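Long-range contacts in tyrosinase (Aspergillus oryzae, PDB 6JUA), which probably oxidises L-tyrosine and L-dopa to L-dopaquinone with molecular oxygen at a dinuclear copper centre, and is here the oxygen-bound proenzyme: residues B[69-74]-B[105-110]; B[476-481]-B[512-517]. The protein carries 1 engineered substitution. All coordinates share one frame; numbering follows the deposited sequence.

Contact 1. Residues B[69-74]-B[105-110]; sequences GIHGAP and TWHRVY. With CU (copper (II) ion), chain E; PER (peroxide ion), chain G.
One half of the dinuclear copper site of tyrosinase is built where H71, in a loop, meets H107, on a helix, at a single copper ion. Imidazole suits this task because its NE2 can coordinate the metal: H71 NE2 binds the copper at 2.0 Å and H107 NE2 at 2.3 Å, while both peroxide oxygens coordinate the same ion. At the copper the two rings meet rim to rim, with their planes 65° apart. With chi1 of -172°, CG of H71 turns from the backbone N to the side of the carbonyl carbon, and NE2 reaches the copper. The larger aromatics W106 and Y110 pack against the histidines. W106 points the CE3 edge of its indole at the face of H107, CE3 lying 3.7 Å above the centre of that ring, and presents CZ3 to the edge of the H71 ring, 3.9 Å from H71 CD2. The hydroxyl of Y110 lies beside H71, with OH 3.2 Å from H71 CB, and is hydrogen-bonded to the carbonyl of L67. I70, with its branched carbon, packs CG2 at the indole edge, 3.9 Å from W106 CZ2, and CB beside Y110 CE1. H98 completes the copper's histidine set. The loop after helix 64-69 is thus joined to helix 103-129, whose Y110 also touches F372 of helix 371-389.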
loop_
_atom_site.group_PDB
_atom_site.type_symbol
_atom_site.label_atom_id
_atom_site.label_comp_id
_atom_site.label_asym_id
_atom_site.label_seq_id
_atom_site.Cartn_x
_atom_site.Cartn_y
_atom_site.Cartn_z
ATOM N N GLY B 69 -10.183 -11.563 20.345
ATOM C CA GLY B 69 -10.344 -13.004 20.405
ATOM C C GLY B 69 -11.763 -13.452 20.685
ATOM O O GLY B 69 -12.178 -14.554 20.292
ATOM N N ILE B 70 -12.524 -12.628 21.399
ATOM C CA ILE B 70 -13.917 -12.944 21.706
ATOM C C ILE B 70 -14.734 -13.204 20.437
ATOM O O ILE B 70 -15.597 -14.092 20.410
ATOM C CB ILE B 70 -14.585 -11.808 22.497
ATOM C CG1 ILE B 70 -14.050 -11.650 23.928
ATOM C CG2 ILE B 70 -16.101 -11.976 22.503
ATOM C CD1 ILE B 70 -14.416 -10.323 24.576
ATOM N N HIS B 71 -14.464 -12.392 19.413
ATOM C CA HIS B 71 -15.243 -12.422 18.183
ATOM C C HIS B 71 -15.041 -13.696 17.380
ATOM O O HIS B 71 -15.947 -14.095 16.645
ATOM C CB HIS B 71 -14.896 -11.165 17.377
ATOM C CG HIS B 71 -15.741 -10.950 16.163
ATOM N ND1 HIS B 71 -15.288 -11.197 14.887
ATOM C CD2 HIS B 71 -17.011 -10.504 16.012
ATOM C CE1 HIS B 71 -16.241 -10.918 13.998
ATOM N NE2 HIS B 71 -17.299 -10.487 14.668
ATOM N N GLY B 72 -13.919 -14.393 17.465
ATOM C CA GLY B 72 -13.575 -15.463 16.545
ATOM C C GLY B 72 -12.396 -16.311 16.986
ATOM O O GLY B 72 -12.349 -16.700 18.164
ATOM N N ALA B 73 -11.474 -16.586 16.069
ATOM C CA ALA B 73 -10.243 -17.313 16.389
ATOM C C ALA B 73 -9.425 -16.527 17.407
ATOM O O ALA B 73 -9.420 -15.291 17.344
ATOM C CB ALA B 73 -9.400 -17.504 15.133
ATOM N N PRO B 74 -8.688 -17.173 18.304
ATOM C CA PRO B 74 -8.573 -18.629 18.401
ATOM C C PRO B 74 -9.598 -19.409 19.214
ATOM O O PRO B 74 -9.352 -20.563 19.632
ATOM C CB PRO B 74 -7.186 -18.763 19.065
ATOM C CG PRO B 74 -7.146 -17.587 19.998
ATOM C CD PRO B 74 -7.805 -16.452 19.244
ATOM N N THR B 105 -27.408 -6.318 18.182
ATOM C CA THR B 105 -27.374 -6.136 19.637
ATOM C C THR B 105 -26.169 -6.827 20.259
ATOM O O THR B 105 -25.582 -6.262 21.194
ATOM C CB THR B 105 -28.684 -6.617 20.281
ATOM O OG1 THR B 105 -28.975 -7.956 19.858
ATOM C CG2 THR B 105 -29.836 -5.743 19.813
ATOM N N TRP B 106 -25.749 -7.985 19.746
ATOM C CA TRP B 106 -24.505 -8.610 20.173
ATOM C C TRP B 106 -23.349 -7.636 19.912
ATOM O O TRP B 106 -22.566 -7.369 20.830
ATOM C CB TRP B 106 -24.194 -9.946 19.485
ATOM C CG TRP B 106 -23.044 -10.660 20.146
ATOM C CD1 TRP B 106 -23.119 -11.589 21.146
ATOM C CD2 TRP B 106 -21.647 -10.512 19.848
ATOM N NE1 TRP B 106 -21.857 -12.020 21.491
ATOM C CE2 TRP B 106 -20.934 -11.374 20.708
ATOM C CE3 TRP B 106 -20.944 -9.731 18.927
ATOM C CZ2 TRP B 106 -19.541 -11.459 20.669
ATOM C CZ3 TRP B 106 -19.567 -9.807 18.885
ATOM C CH2 TRP B 106 -18.873 -10.670 19.755
ATOM N N HIS B 107 -23.290 -7.067 18.696
ATOM C CA HIS B 107 -22.185 -6.139 18.409
ATOM C C HIS B 107 -22.332 -4.811 19.145
ATOM O O HIS B 107 -21.292 -4.175 19.453
ATOM C CB HIS B 107 -22.017 -5.947 16.897
ATOM C CG HIS B 107 -21.510 -7.168 16.171
ATOM N ND1 HIS B 107 -22.319 -8.216 15.776
ATOM C CD2 HIS B 107 -20.257 -7.508 15.770
ATOM C CE1 HIS B 107 -21.586 -9.138 15.171
ATOM N NE2 HIS B 107 -20.326 -8.733 15.146
ATOM N N ARG B 108 -23.537 -4.352 19.482
ATOM C CA ARG B 108 -23.697 -3.130 20.294
ATOM C C ARG B 108 -22.979 -3.290 21.629
ATOM O O ARG B 108 -22.251 -2.402 22.067
ATOM C CB ARG B 108 -25.168 -2.798 20.538
ATOM C CG ARG B 108 -25.480 -1.701 21.537
ATOM C CD ARG B 108 -26.882 -1.109 21.420
ATOM N NE ARG B 108 -27.053 -0.367 20.169
ATOM C CZ ARG B 108 -28.215 0.028 19.663
ATOM N NH1 ARG B 108 -29.346 -0.234 20.324
ATOM N NH2 ARG B 108 -28.284 0.694 18.510
ATOM N N VAL B 109 -23.189 -4.440 22.284
ATOM C CA VAL B 109 -22.500 -4.693 23.545
ATOM C C VAL B 109 -20.989 -4.818 23.346
ATOM O O VAL B 109 -20.195 -4.340 24.168
ATOM C CB VAL B 109 -23.027 -5.960 24.244
ATOM C CG1 VAL B 109 -22.357 -6.113 25.604
ATOM C CG2 VAL B 109 -24.550 -5.900 24.417
ATOM N N TYR B 110 -20.548 -5.467 22.274
ATOM C CA TYR B 110 -19.114 -5.652 22.037
ATOM C C TYR B 110 -18.390 -4.319 21.882
ATOM O O TYR B 110 -17.296 -4.137 22.420
ATOM C CB TYR B 110 -18.912 -6.468 20.774
ATOM C CG TYR B 110 -17.589 -7.108 20.492
ATOM C CD1 TYR B 110 -16.745 -7.575 21.491
ATOM C CD2 TYR B 110 -17.195 -7.290 19.167
ATOM C CE1 TYR B 110 -15.532 -8.175 21.188
ATOM C CE2 TYR B 110 -16.005 -7.896 18.844
ATOM C CZ TYR B 110 -15.176 -8.336 19.859
ATOM O OH TYR B 110 -13.987 -8.933 19.524
HETATM CU CU CU E . -18.940 -9.798 13.706
HETATM O O1 PER G . -19.401 -8.797 12.138
HETATM O O2 PER G . -17.985 -8.576 12.445
#

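Contact 2. Residues B[476-481]-B[512-517]; sequences IRYSRY and GSVFNF. With PER (peroxide ion), chain G.
I476 begins the contact by meeting V514 tip to tip, its CD1 3.8 Å from V514 CG2. Branched aliphatic side chains suit this buried place between strands 470-478 and 510-516, whose short segments here run in roughly the same direction, 27° apart, with axes 9.5 Å from each other. At that spacing side chains and waters, rather than backbone bonds, join them. Y478 comes next, its CG held between the backbone N and the carbonyl carbon (chi1 65°), and the ring reaches across to the second strand. There CE1 packs 3.9 Å from V514 CG1, while the CE2 edge of the ring meets N516, OD1 lying near the ring plane. The phenol hydroxyl suits its place because it can engage two waters at once: one lies 2.9 Å from Y478 OH and donates to the carbonyl of F515, the other lies 2.6 Å from Y478 OH and donates to N516 OD1. S479 then forms an ST turn, its OG accepting from the backbone N of Y481. R480 offers its carbonyl to the amide of N516, ND2 to O at 3.2 Å, with the donor tilted 32° from the carbonyl plane; R480 CB rests against OD1 of the same amide. From the second segment F517 continues toward the copper site, its CE2 3.6 Å from peroxide O1 and its ring stacked on H336. The contact therefore grades from apolar to polar along its length: hydrocarbon fills one end, while at the other N516 ND2 gives to the R480 carbonyl and OD1 takes the water-mediated link to Y478.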
loop_
_atom_site.group_PDB
_atom_site.type_symbol
_atom_site.label_atom_id
_atom_site.label_comp_id
_atom_site.label_asym_id
_atom_site.label_seq_id
_atom_site.Cartn_x
_atom_site.Cartn_y
_atom_site.Cartn_z
ATOM N N ILE B 476 -30.878 -10.928 -4.159
ATOM C CA ILE B 476 -29.840 -11.947 -4.110
ATOM C C ILE B 476 -30.012 -12.839 -2.876
ATOM O O ILE B 476 -30.014 -12.348 -1.744
ATOM C CB ILE B 476 -28.420 -11.344 -4.086
ATOM C CG1 ILE B 476 -28.113 -10.352 -5.215
ATOM C CG2 ILE B 476 -27.378 -12.459 -4.072
ATOM C CD1 ILE B 476 -28.511 -8.931 -4.863
ATOM N N ARG B 477 -30.169 -14.136 -3.100
ATOM C CA ARG B 477 -30.318 -15.132 -2.050
ATOM C C ARG B 477 -29.347 -16.292 -2.247
ATOM O O ARG B 477 -29.237 -16.806 -3.361
ATOM C CB ARG B 477 -31.742 -15.701 -2.035
ATOM C CG ARG B 477 -31.968 -16.633 -0.846
ATOM C CD ARG B 477 -33.442 -16.693 -0.463
ATOM N NE ARG B 477 -34.230 -17.395 -1.482
ATOM C CZ ARG B 477 -35.551 -17.394 -1.546
ATOM N NH1 ARG B 477 -36.290 -16.743 -0.658
ATOM N NH2 ARG B 477 -36.150 -18.068 -2.517
ATOM N N TYR B 478 -28.652 -16.676 -1.183
ATOM C CA TYR B 478 -27.602 -17.692 -1.211
ATOM C C TYR B 478 -27.489 -18.406 0.132
ATOM O O TYR B 478 -28.084 -17.990 1.129
ATOM C CB TYR B 478 -26.269 -17.045 -1.624
ATOM C CG TYR B 478 -25.798 -16.037 -0.593
ATOM C CD1 TYR B 478 -26.288 -14.736 -0.644
ATOM C CD2 TYR B 478 -24.906 -16.367 0.422
ATOM C CE1 TYR B 478 -25.900 -13.778 0.276
ATOM C CE2 TYR B 478 -24.520 -15.405 1.347
ATOM C CZ TYR B 478 -25.010 -14.123 1.273
ATOM O OH TYR B 478 -24.625 -13.174 2.198
ATOM N N SER B 479 -26.749 -19.512 0.171
ATOM C CA SER B 479 -26.454 -20.205 1.425
ATOM C C SER B 479 -25.030 -19.881 1.860
ATOM O O SER B 479 -24.088 -20.062 1.091
ATOM C CB SER B 479 -26.632 -21.716 1.306
ATOM O OG SER B 479 -26.013 -22.387 2.396
ATOM N N ARG B 480 -24.856 -19.387 3.084
ATOM C CA ARG B 480 -23.512 -19.034 3.529
ATOM C C ARG B 480 -22.615 -20.262 3.638
ATOM O O ARG B 480 -21.393 -20.125 3.787
ATOM C CB ARG B 480 -23.569 -18.313 4.879
ATOM C CG ARG B 480 -24.121 -19.148 6.024
ATOM C CD ARG B 480 -24.644 -18.245 7.124
ATOM N NE ARG B 480 -24.927 -18.951 8.382
ATOM C CZ ARG B 480 -23.994 -19.101 9.318
ATOM N NH1 ARG B 480 -22.773 -18.615 9.111
ATOM N NH2 ARG B 480 -24.261 -19.724 10.450
ATOM N N TYR B 481 -23.209 -21.445 3.593
ATOM C CA TYR B 481 -22.539 -22.719 3.771
ATOM C C TYR B 481 -22.113 -23.332 2.436
ATOM O O TYR B 481 -21.588 -24.447 2.417
ATOM C CB TYR B 481 -23.465 -23.725 4.461
ATOM C CG TYR B 481 -23.971 -23.428 5.845
ATOM C CD1 TYR B 481 -23.192 -23.681 6.967
ATOM C CD2 TYR B 481 -25.246 -22.915 6.066
ATOM C CE1 TYR B 481 -23.655 -23.419 8.239
ATOM C CE2 TYR B 481 -25.715 -22.649 7.337
ATOM C CZ TYR B 481 -24.917 -22.900 8.429
ATOM O OH TYR B 481 -25.358 -22.647 9.708
ATOM N N GLY B 512 -22.672 -4.699 -9.626
ATOM C CA GLY B 512 -22.406 -4.682 -8.195
ATOM C C GLY B 512 -22.109 -6.038 -7.595
ATOM O O GLY B 512 -22.176 -7.076 -8.259
ATOM N N SER B 513 -21.761 -6.026 -6.300
ATOM C CA SER B 513 -21.319 -7.235 -5.621
ATOM C C SER B 513 -22.047 -7.461 -4.301
ATOM O O SER B 513 -22.516 -6.511 -3.671
ATOM C CB SER B 513 -19.809 -7.182 -5.360
ATOM O OG SER B 513 -19.457 -6.204 -4.394
ATOM N N VAL B 514 -22.088 -8.727 -3.910
ATOM C CA VAL B 514 -22.584 -9.225 -2.633
ATOM C C VAL B 514 -21.549 -10.139 -1.989
ATOM O O VAL B 514 -21.074 -11.107 -2.600
ATOM C CB VAL B 514 -23.913 -9.986 -2.822
ATOM C CG1 VAL B 514 -24.320 -10.724 -1.553
ATOM C CG2 VAL B 514 -25.048 -9.051 -3.256
ATOM N N PHE B 515 -21.136 -9.860 -0.755
ATOM C CA PHE B 515 -20.068 -10.633 -0.125
ATOM C C PHE B 515 -20.577 -11.578 0.961
ATOM O O PHE B 515 -21.238 -11.161 1.905
ATOM C CB PHE B 515 -19.002 -9.723 0.515
ATOM C CG PHE B 515 -17.780 -10.486 0.966
ATOM C CD1 PHE B 515 -17.005 -11.173 0.038
ATOM C CD2 PHE B 515 -17.396 -10.538 2.304
ATOM C CE1 PHE B 515 -15.885 -11.886 0.431
ATOM C CE2 PHE B 515 -16.265 -11.237 2.699
ATOM C CZ PHE B 515 -15.512 -11.922 1.763
ATOM N N ASN B 516 -20.220 -12.855 0.867
ATOM C CA ASN B 516 -20.518 -13.816 1.915
ATOM C C ASN B 516 -19.440 -13.766 2.997
ATOM O O ASN B 516 -18.424 -14.465 2.943
ATOM C CB ASN B 516 -20.634 -15.229 1.335
ATOM C CG ASN B 516 -20.846 -16.270 2.419
ATOM O OD1 ASN B 516 -21.434 -15.976 3.467
ATOM N ND2 ASN B 516 -20.391 -17.489 2.206
ATOM N N PHE B 517 -19.661 -12.921 3.997
ATOM C CA PHE B 517 -18.717 -12.692 5.086
ATOM C C PHE B 517 -18.786 -13.810 6.118
ATOM O O PHE B 517 -17.771 -14.268 6.648
ATOM C CB PHE B 517 -19.019 -11.338 5.738
ATOM C CG PHE B 517 -18.178 -10.983 6.932
ATOM C CD1 PHE B 517 -16.826 -10.711 6.806
ATOM C CD2 PHE B 517 -18.747 -10.898 8.191
ATOM C CE1 PHE B 517 -16.067 -10.375 7.909
ATOM C CE2 PHE B 517 -18.002 -10.565 9.310
ATOM C CZ PHE B 517 -16.644 -10.292 9.172
HETATM O O1 PER G . -19.401 -8.797 12.138
HETATM O O2 PER G . -17.985 -8.576 12.445
HETATM O O HOH W 1 -23.810 -10.370 2.262
HETATM O O HOH W 2 -23.055 -13.793 4.205
#

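How the contacts relate
Both contacts are buried, yet they belong to different parts of the fold: contact 1 lies in the helical central domain, contact 2 in the C-terminal domain at two strands of its mixed sheet. They share no helix or strand, and their centres stand about 22 Å apart, although their nearest atoms come within about 5 Å. The peroxide is what they have in common. Contact 1 approaches it through metal-binding histidines, contact 2 through a phenylalanine that lies against it without binding metal. Their chemistry differs accordingly: coordination backed by aromatic packing at residues 69-74 and 105-110, against aliphatic packing, bridging waters and a hydrogen bond from an asparagine amide to a backbone carbonyl at 476-481 and 512-517.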